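Local coordinates for protein KLLA0E01827p (Kluyveromyces lactis, PDB 6AM0) that probably activates mRNA decapping as a Dcp1-family regulatory subunit that binds mRNA, at residues F[65-70]-F[94-99]; F[18-23]-F[102-107]; F[135-140]-F[154-159]; F[30-35]-F[167-172]. All blocks are in the same frame, centred on the assembly; numbering follows the deposited sequence.

Contact 1: F[65-70]-F[94-99]; sequences DKEAIL and TGHDIY
A single antiparallel bridge between Ile-69 and His-96 pins together two parts of the long loop that joins strands 55-61 and 101-105. The two form a non-hydrogen-bonded pair, their CA atoms 4.1 Å apart, and one bond lies to either side of them. Asp-97 N donates to Ala-68 O at 2.9 Å. Leu-70 N donates to Gly-95 O at 2.8 Å, and both bonds are close to straight (163° and 166°). Asp-65 opens the first segment with an Asx turn, its OD1 accepting from Glu-67 N from above the carboxylate plane.

Leu-70 contributes the largest single share of the buried surface. Its chi1 (-64°) sets CG beside the backbone N, and an extended chi2 then turns CD1 to Tyr-99, 3.8 Å from CE2, and CD2 to Asp-97. There CD2 lies 3.2 Å from Asp-97 OD2, the two side chains crossing at about a right angle. That carboxylate is already engaged, since Asp-97 OD1 forms a salt bridge with Arg-61. Gly-95 takes a positive phi, a backbone conformation that suits glycine.

Two backbone bonds thus hold the segments in register, while an apolar branch covers a carboxylate whose charge Arg-61 would largely balance.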
loop_
_atom_site.group_PDB
_atom_site.type_symbol
_atom_site.label_atom_id
_atom_site.label_comp_id
_atom_site.label_asym_id
_atom_site.label_seq_id
_atom_site.Cartn_x
_atom_site.Cartn_y
_atom_site.Cartn_z
ATOM N N ASP F 65 47.687 49.776 7.146
ATOM C CA ASP F 65 48.923 49.006 7.080
ATOM C C ASP F 65 48.846 47.998 5.941
ATOM O O ASP F 65 47.979 47.119 5.936
ATOM C CB ASP F 65 49.166 48.293 8.412
ATOM C CG ASP F 65 50.434 47.458 8.409
ATOM O OD1 ASP F 65 50.456 46.406 7.734
ATOM O OD2 ASP F 65 51.404 47.847 9.096
ATOM N N LYS F 66 49.755 48.123 4.974
ATOM C CA LYS F 66 49.762 47.273 3.792
ATOM C C LYS F 66 50.727 46.095 3.914
ATOM O O LYS F 66 51.107 45.508 2.896
ATOM C CB LYS F 66 50.096 48.103 2.550
ATOM C CG LYS F 66 48.994 49.063 2.119
ATOM C CD LYS F 66 49.552 50.191 1.256
ATOM C CE LYS F 66 50.228 49.671 -0.007
ATOM N NZ LYS F 66 49.279 49.544 -1.150
ATOM N N GLU F 67 51.129 45.733 5.137
ATOM C CA GLU F 67 52.023 44.600 5.354
ATOM C C GLU F 67 51.482 43.608 6.378
ATOM O O GLU F 67 52.183 42.651 6.726
ATOM C CB GLU F 67 53.415 45.080 5.786
ATOM C CG GLU F 67 54.211 45.749 4.676
ATOM C CD GLU F 67 54.520 44.806 3.526
ATOM O OE1 GLU F 67 54.696 43.593 3.777
ATOM O OE2 GLU F 67 54.582 45.276 2.371
ATOM N N ALA F 68 50.260 43.807 6.864
ATOM C CA ALA F 68 49.645 42.899 7.821
ATOM C C ALA F 68 48.964 41.753 7.083
ATOM O O ALA F 68 48.156 41.980 6.177
ATOM C CB ALA F 68 48.634 43.640 8.694
ATOM N N ILE F 69 49.292 40.529 7.471
ATOM C CA ILE F 69 48.664 39.334 6.920
ATOM C C ILE F 69 47.643 38.824 7.926
ATOM O O ILE F 69 47.852 38.917 9.142
ATOM C CB ILE F 69 49.720 38.261 6.580
ATOM C CG1 ILE F 69 49.056 36.961 6.107
ATOM C CG2 ILE F 69 50.645 38.020 7.769
ATOM C CD1 ILE F 69 50.025 35.929 5.562
ATOM N N LEU F 70 46.521 38.319 7.423
ATOM C CA LEU F 70 45.489 37.790 8.301
ATOM C C LEU F 70 46.067 36.692 9.190
ATOM O O LEU F 70 46.853 35.861 8.720
ATOM C CB LEU F 70 44.323 37.238 7.483
ATOM C CG LEU F 70 43.549 38.257 6.651
ATOM C CD1 LEU F 70 42.429 37.571 5.893
ATOM C CD2 LEU F 70 43.002 39.345 7.549
ATOM N N THR F 94 43.027 33.786 3.860
ATOM C CA THR F 94 44.438 33.940 4.171
ATOM C C THR F 94 45.017 35.089 3.357
ATOM O O THR F 94 44.364 35.652 2.473
ATOM C CB THR F 94 45.209 32.646 3.888
ATOM O OG1 THR F 94 44.962 32.226 2.539
ATOM C CG2 THR F 94 44.781 31.549 4.850
ATOM N N GLY F 95 46.254 35.438 3.673
ATOM C CA GLY F 95 46.960 36.440 2.912
ATOM C C GLY F 95 46.860 37.825 3.515
ATOM O O GLY F 95 46.502 38.022 4.679
ATOM N N HIS F 96 47.184 38.808 2.682
ATOM C CA HIS F 96 47.247 40.186 3.138
ATOM C C HIS F 96 45.855 40.723 3.449
ATOM O O HIS F 96 44.863 40.379 2.800
ATOM C CB HIS F 96 47.934 41.062 2.092
ATOM C CG HIS F 96 49.427 40.930 2.084
ATOM N ND1 HIS F 96 50.163 40.721 3.230
ATOM C CD2 HIS F 96 50.321 40.977 1.068
ATOM C CE1 HIS F 96 51.445 40.647 2.922
ATOM N NE2 HIS F 96 51.568 40.799 1.615
ATOM N N ASP F 97 45.797 41.577 4.466
ATOM C CA ASP F 97 44.549 42.140 4.968
ATOM C C ASP F 97 44.202 43.356 4.121
ATOM O O ASP F 97 44.829 44.408 4.236
ATOM C CB ASP F 97 44.698 42.505 6.439
ATOM C CG ASP F 97 43.370 42.676 7.138
ATOM O OD1 ASP F 97 42.374 43.019 6.461
ATOM O OD2 ASP F 97 43.323 42.461 8.369
ATOM N N ILE F 98 43.199 43.215 3.256
ATOM C CA ILE F 98 42.837 44.282 2.328
ATOM C C ILE F 98 41.342 44.548 2.388
ATOM O O ILE F 98 40.794 45.252 1.534
ATOM C CB ILE F 98 43.261 43.928 0.889
ATOM C CG1 ILE F 98 42.466 42.708 0.406
ATOM C CG2 ILE F 98 44.762 43.679 0.811
ATOM C CD1 ILE F 98 42.389 42.590 -1.099
ATOM N N TYR F 99 40.676 43.993 3.391
ATOM C CA TYR F 99 39.219 43.943 3.431
ATOM C C TYR F 99 38.701 45.097 4.280
ATOM O O TYR F 99 38.897 45.120 5.500
ATOM C CB TYR F 99 38.750 42.589 3.955
ATOM C CG TYR F 99 39.384 41.448 3.196
ATOM C CD1 TYR F 99 38.946 41.113 1.923
ATOM C CD2 TYR F 99 40.438 40.726 3.738
ATOM C CE1 TYR F 99 39.530 40.082 1.217
ATOM C CE2 TYR F 99 41.028 39.692 3.042
ATOM C CZ TYR F 99 40.571 39.374 1.783
ATOM O OH TYR F 99 41.157 38.343 1.087
#

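Contact 2: F[18-23]-F[102-107]; sequences NVIARY and GLIIMN
Met-106 follows Ile-105 of strand 101-105 and reaches to helix 5-23, and its tip does most of the touching. From CB the chain leaves with CG anti to the carbonyl carbon, then bends in the same sense at chi2 (-55°) and chi3 (-65°), a curl that brings the sulfur and the terminal methyl round to the helix. SD comes first, 4.2 Å from Ile-20 CG1, and it also stands obliquely over the Tyr-23 ring, 5.3 Å from the centroid, as a Met-aromatic contact. CE goes furthest and settles between two residues one helical turn apart, 3.8 Å from Tyr-23 CE1 and 3.9 Å from Val-19 CG1.

The Dcp1 domain belongs to the PH clan, and here helix 5-23 lies against the four-stranded antiparallel sheet in which 101-105 is an inner strand, paired with 55-61 and 114-118. Ile-104 faces the helix from that strand. Its CG2 methyl meets Ile-20 CD1 at 3.8 Å, the two side chains running alongside one another and pointing opposite ways, and Ile-20 also rests on Ile-27 of strand 27-34.

Beyond this apolar layer, Tyr-23 OH is hydrogen-bonded to an acidic and a basic side chain of another protein chain, and Arg-22 makes a salt bridge to an acidic side chain there, consistent with the Dcp1 family's use of its N-terminal helix in binding the decapping subunit Dcp2.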
loop_
_atom_site.group_PDB
_atom_site.type_symbol
_atom_site.label_atom_id
_atom_site.label_comp_id
_atom_site.label_asym_id
_atom_site.label_seq_id
_atom_site.Cartn_x
_atom_site.Cartn_y
_atom_site.Cartn_z
ATOM N N ASN F 18 33.991 46.642 22.139
ATOM C CA ASN F 18 35.034 46.034 22.960
ATOM C C ASN F 18 35.086 44.527 22.759
ATOM O O ASN F 18 36.168 43.932 22.750
ATOM C CB ASN F 18 34.810 46.372 24.436
ATOM C CG ASN F 18 35.762 47.438 24.940
ATOM O OD1 ASN F 18 36.614 47.928 24.197
ATOM N ND2 ASN F 18 35.617 47.810 26.209
ATOM N N VAL F 19 33.927 43.896 22.575
ATOM C CA VAL F 19 33.878 42.445 22.450
ATOM C C VAL F 19 34.303 42.003 21.057
ATOM O O VAL F 19 35.176 41.140 20.906
ATOM C CB VAL F 19 32.473 41.931 22.805
ATOM C CG1 VAL F 19 32.306 40.493 22.335
ATOM C CG2 VAL F 19 32.247 42.042 24.307
ATOM N N ILE F 20 33.694 42.583 20.017
ATOM C CA ILE F 20 34.051 42.206 18.650
ATOM C C ILE F 20 35.531 42.450 18.394
ATOM O O ILE F 20 36.162 41.729 17.610
ATOM C CB ILE F 20 33.168 42.965 17.640
ATOM C CG1 ILE F 20 31.703 42.561 17.805
ATOM C CG2 ILE F 20 33.618 42.697 16.217
ATOM C CD1 ILE F 20 30.759 43.379 16.952
ATOM N N ALA F 21 36.113 43.448 19.063
ATOM C CA ALA F 21 37.531 43.737 18.883
ATOM C C ALA F 21 38.400 42.545 19.272
ATOM O O ALA F 21 39.437 42.296 18.648
ATOM C CB ALA F 21 37.916 44.973 19.695
ATOM N N ARG F 22 37.991 41.792 20.296
ATOM C CA ARG F 22 38.784 40.644 20.724
ATOM C C ARG F 22 38.708 39.487 19.737
ATOM O O ARG F 22 39.539 38.576 19.805
ATOM C CB ARG F 22 38.336 40.183 22.112
ATOM C CG ARG F 22 38.126 41.322 23.090
ATOM C CD ARG F 22 38.301 40.875 24.529
ATOM N NE ARG F 22 37.814 41.887 25.461
ATOM C CZ ARG F 22 36.601 41.872 26.004
ATOM N NH1 ARG F 22 35.758 40.889 25.714
ATOM N NH2 ARG F 22 36.234 42.834 26.840
ATOM N N TYR F 23 37.731 39.496 18.830
ATOM C CA TYR F 23 37.665 38.517 17.754
ATOM C C TYR F 23 38.316 39.036 16.479
ATOM O O TYR F 23 39.066 38.307 15.821
ATOM C CB TYR F 23 36.211 38.134 17.470
ATOM C CG TYR F 23 35.569 37.317 18.565
ATOM C CD1 TYR F 23 34.924 37.932 19.627
ATOM C CD2 TYR F 23 35.609 35.929 18.537
ATOM C CE1 TYR F 23 34.337 37.189 20.631
ATOM C CE2 TYR F 23 35.025 35.180 19.536
ATOM C CZ TYR F 23 34.390 35.815 20.580
ATOM O OH TYR F 23 33.804 35.076 21.581
ATOM N N GLY F 102 33.495 44.464 7.459
ATOM C CA GLY F 102 33.244 43.158 8.037
ATOM C C GLY F 102 31.811 43.039 8.511
ATOM O O GLY F 102 31.160 44.028 8.848
ATOM N N LEU F 103 31.321 41.804 8.510
ATOM C CA LEU F 103 30.028 41.442 9.067
ATOM C C LEU F 103 30.255 40.308 10.048
ATOM O O LEU F 103 31.075 39.416 9.797
ATOM C CB LEU F 103 29.036 41.015 7.974
ATOM C CG LEU F 103 27.554 40.847 8.325
ATOM C CD1 LEU F 103 26.707 41.086 7.087
ATOM C CD2 LEU F 103 27.255 39.469 8.896
ATOM N N ILE F 104 29.539 40.347 11.169
ATOM C CA ILE F 104 29.694 39.336 12.204
ATOM C C ILE F 104 28.341 39.058 12.844
ATOM O O ILE F 104 27.503 39.954 12.991
ATOM C CB ILE F 104 30.741 39.757 13.259
ATOM C CG1 ILE F 104 31.206 38.538 14.060
ATOM C CG2 ILE F 104 30.191 40.838 14.186
ATOM C CD1 ILE F 104 32.386 38.807 14.969
ATOM N N ILE F 105 28.123 37.795 13.187
ATOM C CA ILE F 105 26.990 37.363 13.987
ATOM C C ILE F 105 27.571 36.722 15.233
ATOM O O ILE F 105 28.235 35.676 15.152
ATOM C CB ILE F 105 26.078 36.385 13.237
ATOM C CG1 ILE F 105 25.551 37.037 11.962
ATOM C CG2 ILE F 105 24.931 35.933 14.140
ATOM C CD1 ILE F 105 24.292 36.418 11.445
ATOM N N MET F 106 27.355 37.370 16.374
ATOM C CA MET F 106 27.733 36.810 17.662
ATOM C C MET F 106 26.831 35.620 17.947
ATOM O O MET F 106 25.637 35.781 18.218
ATOM C CB MET F 106 27.623 37.873 18.749
ATOM C CG MET F 106 28.509 39.079 18.496
ATOM S SD MET F 106 30.241 38.623 18.261
ATOM C CE MET F 106 30.643 37.964 19.879
ATOM N N ASN F 107 27.398 34.423 17.872
ATOM C CA ASN F 107 26.602 33.208 17.875
ATOM C C ASN F 107 26.124 32.877 19.283
ATOM O O ASN F 107 26.915 32.857 20.231
ATOM C CB ASN F 107 27.413 32.049 17.302
ATOM C CG ASN F 107 26.554 30.852 16.963
ATOM O OD1 ASN F 107 25.324 30.939 16.957
ATOM N ND2 ASN F 107 27.194 29.727 16.670
#

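Contact 3: F[135-140]-F[154-159]; sequences EEELEP and TLKKEV
Glu-139 and Leu-155 meet backbone to backbone where the approach to strand 142-146 passes the hairpin turn between strands 149-153 and 159-164. Glu-139 N donates to Leu-155 O at 2.9 Å, meeting a lone pair in the carbonyl plane with a bend at the hydrogen (144°). The same oxygen takes a CA-H...O contact from Leu-138 CA, and a second such contact runs the other way, from Leu-155 CA to Glu-139 O at 3.3 Å.

Side chains fill in around this exchange. Leu-155 has CG anti to its carbonyl carbon, an orientation that lays CD2 beside Glu-139 O, while its CB is touched by Leu-138 CD2 at 4.2 Å as the two leucines pass at a slant. The aliphatic part of Lys-157 runs across Glu-139 at about a right angle, CE lying 4.1 Å from Glu-139 CB. The charged ends do not pair there, and Glu-139 OE2 instead makes a long, weak ion pair with Lys-153.

Further out, the hairpin turn sets the position of Leu-155 O. Residues 154-157 form a type I turn, with Lys-157 N bonded to Thr-154 O; Lys-157 then takes positive phi (71°), and Thr-154 N returns to Glu-158 O, the pattern of a G1 bulge. Leu-138 backs onto Tyr-99, and Leu-155 onto Met-141 and Leu-124. Within the turn, Thr-154 OG1 closes an ST turn by accepting from Lys-156 N at 3.2 Å, and it takes a weak second bond from Glu-158 N.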
loop_
_atom_site.group_PDB
_atom_site.type_symbol
_atom_site.label_atom_id
_atom_site.label_comp_id
_atom_site.label_asym_id
_atom_site.label_seq_id
_atom_site.Cartn_x
_atom_site.Cartn_y
_atom_site.Cartn_z
ATOM N N GLU F 135 47.929 35.282 -3.626
ATOM C CA GLU F 135 47.396 34.678 -2.412
ATOM C C GLU F 135 45.881 34.820 -2.310
ATOM O O GLU F 135 45.272 34.204 -1.429
ATOM C CB GLU F 135 48.072 35.302 -1.183
ATOM C CG GLU F 135 47.846 34.559 0.131
ATOM C CD GLU F 135 48.532 33.207 0.185
ATOM O OE1 GLU F 135 49.542 33.021 -0.528
ATOM O OE2 GLU F 135 48.059 32.330 0.940
ATOM N N GLU F 136 45.257 35.590 -3.198
ATOM C CA GLU F 136 43.828 35.860 -3.135
ATOM C C GLU F 136 43.087 35.135 -4.253
ATOM O O GLU F 136 43.620 34.921 -5.347
ATOM C CB GLU F 136 43.547 37.368 -3.216
ATOM C CG GLU F 136 43.693 37.981 -4.604
ATOM C CD GLU F 136 43.445 39.481 -4.611
ATOM O OE1 GLU F 136 43.952 40.175 -3.704
ATOM O OE2 GLU F 136 42.734 39.964 -5.519
ATOM N N GLU F 137 41.845 34.754 -3.955
ATOM C CA GLU F 137 40.950 34.100 -4.905
ATOM C C GLU F 137 39.602 34.823 -4.868
ATOM O O GLU F 137 38.566 34.250 -4.526
ATOM C CB GLU F 137 40.799 32.619 -4.572
ATOM C CG GLU F 137 40.735 31.685 -5.770
ATOM C CD GLU F 137 40.536 30.238 -5.354
ATOM O OE1 GLU F 137 39.842 30.005 -4.342
ATOM O OE2 GLU F 137 41.086 29.338 -6.029
ATOM N N LEU F 138 39.622 36.105 -5.229
ATOM C CA LEU F 138 38.541 37.031 -4.915
ATOM C C LEU F 138 37.730 37.369 -6.159
ATOM O O LEU F 138 38.295 37.654 -7.222
ATOM C CB LEU F 138 39.096 38.310 -4.292
ATOM C CG LEU F 138 40.017 38.094 -3.090
ATOM C CD1 LEU F 138 40.306 39.414 -2.399
ATOM C CD2 LEU F 138 39.417 37.088 -2.115
ATOM N N GLU F 139 36.408 37.361 -6.010
ATOM C CA GLU F 139 35.445 37.667 -7.054
ATOM C C GLU F 139 34.462 38.693 -6.509
ATOM O O GLU F 139 34.108 38.633 -5.326
ATOM C CB GLU F 139 34.706 36.388 -7.496
ATOM C CG GLU F 139 34.050 36.433 -8.875
ATOM C CD GLU F 139 32.541 36.609 -8.809
ATOM O OE1 GLU F 139 32.000 37.432 -9.580
ATOM O OE2 GLU F 139 31.894 35.926 -7.986
ATOM N N PRO F 140 34.027 39.657 -7.323
ATOM C CA PRO F 140 33.106 40.686 -6.822
ATOM C C PRO F 140 31.887 40.080 -6.141
ATOM O O PRO F 140 31.273 39.137 -6.643
ATOM C CB PRO F 140 32.718 41.459 -8.087
ATOM C CG PRO F 140 33.874 41.282 -8.999
ATOM C CD PRO F 140 34.444 39.917 -8.712
ATOM N N THR F 154 29.589 35.713 -1.799
ATOM C CA THR F 154 30.775 36.260 -1.159
ATOM C C THR F 154 31.939 36.373 -2.142
ATOM O O THR F 154 31.823 36.081 -3.335
ATOM C CB THR F 154 31.185 35.397 0.033
ATOM O OG1 THR F 154 31.897 34.243 -0.433
ATOM C CG2 THR F 154 29.961 34.945 0.808
ATOM N N LEU F 155 33.089 36.801 -1.614
ATOM C CA LEU F 155 34.284 36.971 -2.431
ATOM C C LEU F 155 34.869 35.646 -2.888
ATOM O O LEU F 155 35.611 35.621 -3.875
ATOM C CB LEU F 155 35.341 37.758 -1.660
ATOM C CG LEU F 155 35.008 39.210 -1.324
ATOM C CD1 LEU F 155 36.080 39.766 -0.421
ATOM C CD2 LEU F 155 34.894 40.048 -2.583
ATOM N N LYS F 156 34.569 34.550 -2.190
ATOM C CA LYS F 156 34.998 33.222 -2.606
ATOM C C LYS F 156 33.838 32.388 -3.137
ATOM O O LYS F 156 33.918 31.154 -3.147
ATOM C CB LYS F 156 35.696 32.498 -1.456
ATOM C CG LYS F 156 36.842 33.291 -0.862
ATOM C CD LYS F 156 37.717 32.437 0.035
ATOM C CE LYS F 156 38.660 31.568 -0.778
ATOM N NZ LYS F 156 40.050 31.603 -0.238
ATOM N N LYS F 157 32.753 33.042 -3.558
ATOM C CA LYS F 157 31.640 32.426 -4.276
ATOM C C LYS F 157 30.783 31.516 -3.399
ATOM O O LYS F 157 29.982 30.733 -3.918
ATOM C CB LYS F 157 32.136 31.656 -5.505
ATOM C CG LYS F 157 32.970 32.493 -6.464
ATOM C CD LYS F 157 33.775 31.604 -7.398
ATOM C CE LYS F 157 34.934 32.361 -8.030
ATOM N NZ LYS F 157 35.859 31.428 -8.732
ATOM N N GLU F 158 30.933 31.584 -2.080
ATOM C CA GLU F 158 29.935 30.995 -1.199
ATOM C C GLU F 158 28.657 31.825 -1.258
ATOM O O GLU F 158 28.693 33.043 -1.451
ATOM C CB GLU F 158 30.452 30.932 0.239
ATOM C CG GLU F 158 31.801 30.255 0.395
ATOM C CD GLU F 158 32.490 30.623 1.698
ATOM O OE1 GLU F 158 32.051 31.591 2.358
ATOM O OE2 GLU F 158 33.476 29.945 2.059
ATOM N N VAL F 159 27.518 31.159 -1.102
ATOM C CA VAL F 159 26.221 31.826 -1.165
ATOM C C VAL F 159 25.504 31.607 0.155
ATOM O O VAL F 159 25.171 30.468 0.506
ATOM C CB VAL F 159 25.368 31.326 -2.338
ATOM C CG1 VAL F 159 23.960 31.891 -2.230
ATOM C CG2 VAL F 159 26.003 31.733 -3.656
#

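Contact 4: F[30-35]-F[167-172]; sequences LLFHTP and PEDRQN
Asp-169 OD2 is gripped by two hydroxyls: Thr-34 OG1 donates to it across the contact at 3.1 Å, and Thr-166 OG1, just ahead of the helix, is hydrogen-bonded to it as well. The bond from Thr-34 uses the anti lone pair of OD2, the one directed away from OD1. On the threonine side, OG1 stands anti to the backbone N (chi1 -176°), an orientation that carries the hydroxyl out from the strand to the carboxylate. Pro-35 CD lies beside OD2 too, at 4.1 Å.

The other half of the carboxylate belongs to Phe-32. Its CZ approaches Asp-169 CG at 3.8 Å. Because OD1 lies at the ring's edge and in its plane, the slightly positive rim hydrogens meet the acid, the two planes being 79° apart. Asn-172 CB, one turn further along the helix, flanks the same CZ at 4.3 Å. A carboxylate in the first turn of a helix probably also gains from the helix dipole.

Strand 27-34 is an outer strand of its sheet, with a classic beta bulge that sets Leu-31 and Phe-32 opposite the one residue Ile-58 of strand 55-61. Helix 167-182 runs roughly antiparallel to it, the segment axes 9.8 Å apart at 148°. Further along the helix, Ile-173 and Leu-176 pack against Phe-32, while Val-164 of strand 159-164, in the second sheet, touches both Thr-34 and Asp-169.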
loop_
_atom_site.group_PDB
_atom_site.type_symbol
_atom_site.label_atom_id
_atom_site.label_comp_id
_atom_site.label_asym_id
_atom_site.label_seq_id
_atom_site.Cartn_x
_atom_site.Cartn_y
_atom_site.Cartn_z
ATOM N N LEU F 30 31.669 50.636 14.491
ATOM C CA LEU F 30 30.414 49.937 14.236
ATOM C C LEU F 30 29.565 50.749 13.268
ATOM O O LEU F 30 29.245 51.911 13.536
ATOM C CB LEU F 30 29.656 49.713 15.544
ATOM C CG LEU F 30 30.046 48.499 16.388
ATOM C CD1 LEU F 30 29.397 48.561 17.767
ATOM C CD2 LEU F 30 29.654 47.221 15.670
ATOM N N LEU F 31 29.194 50.145 12.142
ATOM C CA LEU F 31 28.370 50.863 11.178
ATOM C C LEU F 31 26.893 50.523 11.313
ATOM O O LEU F 31 26.040 51.397 11.131
ATOM C CB LEU F 31 28.839 50.567 9.754
ATOM C CG LEU F 31 30.324 50.789 9.478
ATOM C CD1 LEU F 31 30.656 50.407 8.050
ATOM C CD2 LEU F 31 30.715 52.228 9.750
ATOM N N PHE F 32 26.571 49.271 11.625
ATOM C CA PHE F 32 25.181 48.846 11.704
ATOM C C PHE F 32 25.054 47.662 12.649
ATOM O O PHE F 32 25.992 46.879 12.824
ATOM C CB PHE F 32 24.628 48.468 10.326
ATOM C CG PHE F 32 23.167 48.132 10.337
ATOM C CD1 PHE F 32 22.216 49.137 10.371
ATOM C CD2 PHE F 32 22.743 46.814 10.321
ATOM C CE1 PHE F 32 20.870 48.837 10.384
ATOM C CE2 PHE F 32 21.396 46.510 10.336
ATOM C CZ PHE F 32 20.459 47.523 10.365
ATOM N N HIS F 33 23.873 47.536 13.248
ATOM C CA HIS F 33 23.597 46.464 14.191
ATOM C C HIS F 33 22.111 46.133 14.143
ATOM O O HIS F 33 21.271 47.034 14.067
ATOM C CB HIS F 33 24.032 46.868 15.606
ATOM C CG HIS F 33 22.992 46.629 16.653
ATOM N ND1 HIS F 33 21.874 47.427 16.789
ATOM C CD2 HIS F 33 22.906 45.691 17.625
ATOM C CE1 HIS F 33 21.138 46.980 17.792
ATOM N NE2 HIS F 33 21.743 45.930 18.317
ATOM N N THR F 34 21.795 44.836 14.174
ATOM C CA THR F 34 20.424 44.355 14.240
ATOM C C THR F 34 20.307 43.278 15.311
ATOM O O THR F 34 21.217 42.446 15.472
ATOM C CB THR F 34 19.942 43.809 12.882
ATOM O OG1 THR F 34 18.564 43.429 12.981
ATOM C CG2 THR F 34 20.748 42.607 12.456
ATOM N N PRO F 35 19.192 43.270 16.054
ATOM C CA PRO F 35 19.104 42.417 17.253
ATOM C C PRO F 35 19.292 40.934 16.992
ATOM O O PRO F 35 19.968 40.262 17.778
ATOM C CB PRO F 35 17.692 42.714 17.781
ATOM C CG PRO F 35 17.365 44.061 17.250
ATOM C CD PRO F 35 18.014 44.143 15.908
ATOM N N PRO F 167 11.848 43.326 10.711
ATOM C CA PRO F 167 11.665 43.380 9.249
ATOM C C PRO F 167 12.213 44.637 8.594
ATOM O O PRO F 167 12.836 44.544 7.528
ATOM C CB PRO F 167 10.142 43.267 9.084
ATOM C CG PRO F 167 9.576 43.681 10.401
ATOM C CD PRO F 167 10.566 43.228 11.429
ATOM N N GLU F 168 12.005 45.814 9.189
ATOM C CA GLU F 168 12.457 47.044 8.545
ATOM C C GLU F 168 13.974 47.141 8.453
ATOM O O GLU F 168 14.475 48.028 7.752
ATOM C CB GLU F 168 11.901 48.273 9.272
ATOM C CG GLU F 168 12.274 48.379 10.742
ATOM C CD GLU F 168 11.347 47.583 11.643
ATOM O OE1 GLU F 168 10.369 47.000 11.127
ATOM O OE2 GLU F 168 11.597 47.541 12.866
ATOM N N ASP F 169 14.715 46.259 9.130
ATOM C CA ASP F 169 16.164 46.212 8.973
ATOM C C ASP F 169 16.598 45.389 7.768
ATOM O O ASP F 169 17.711 45.594 7.268
ATOM C CB ASP F 169 16.826 45.641 10.230
ATOM C CG ASP F 169 16.902 46.647 11.364
ATOM O OD1 ASP F 169 16.658 47.847 11.115
ATOM O OD2 ASP F 169 17.221 46.235 12.501
ATOM N N ARG F 170 15.753 44.471 7.293
ATOM C CA ARG F 170 16.131 43.607 6.178
ATOM C C ARG F 170 16.576 44.435 4.979
ATOM O O ARG F 170 17.733 44.358 4.547
ATOM C CB ARG F 170 14.961 42.689 5.821
ATOM C CG ARG F 170 14.430 41.926 7.021
ATOM C CD ARG F 170 13.480 40.811 6.634
ATOM N NE ARG F 170 13.116 40.016 7.802
ATOM C CZ ARG F 170 11.900 39.982 8.336
ATOM N NH1 ARG F 170 10.916 40.685 7.792
ATOM N NH2 ARG F 170 11.665 39.236 9.406
ATOM N N GLN F 171 15.669 45.262 4.455
ATOM C CA GLN F 171 16.038 46.222 3.420
ATOM C C GLN F 171 17.248 47.045 3.851
ATOM O O GLN F 171 18.204 47.218 3.084
ATOM C CB GLN F 171 14.847 47.129 3.105
ATOM C CG GLN F 171 14.986 47.933 1.821
ATOM C CD GLN F 171 14.806 47.082 0.577
ATOM O OE1 GLN F 171 14.137 46.046 0.609
ATOM N NE2 GLN F 171 15.406 47.513 -0.526
ATOM N N ASN F 172 17.239 47.522 5.102
ATOM C CA ASN F 172 18.338 48.350 5.591
ATOM C C ASN F 172 19.672 47.627 5.482
ATOM O O ASN F 172 20.707 48.259 5.231
ATOM C CB ASN F 172 18.079 48.781 7.034
ATOM C CG ASN F 172 17.245 50.042 7.126
ATOM O OD1 ASN F 172 17.496 51.021 6.421
ATOM N ND2 ASN F 172 16.243 50.026 7.997
#

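How the contacts relate
The four contacts fall into two touching pairs. Contacts 1 and 3 adjoin, their centres about 15 Å apart: Tyr-99 bears on both Leu-138 and Leu-155, its OH 3.7 Å from Leu-138 CD1, so the long loop and the hairpin turn share one apolar patch. Contacts 2 and 4, also about 15 Å between centres, meet where Ile-20 CD1 lies 4.2 Å from Leu-30 CD2, and both reach the four-stranded sheet. Contact 2 adjoins contact 1 in sequence only, while contacts 1 and 4 stand about 28 Å apart, centre to centre, across the chain. Residues of other protein chains lie against contacts 1, 2 and 4; at contact 3, Val-159 packs against the bound peptide.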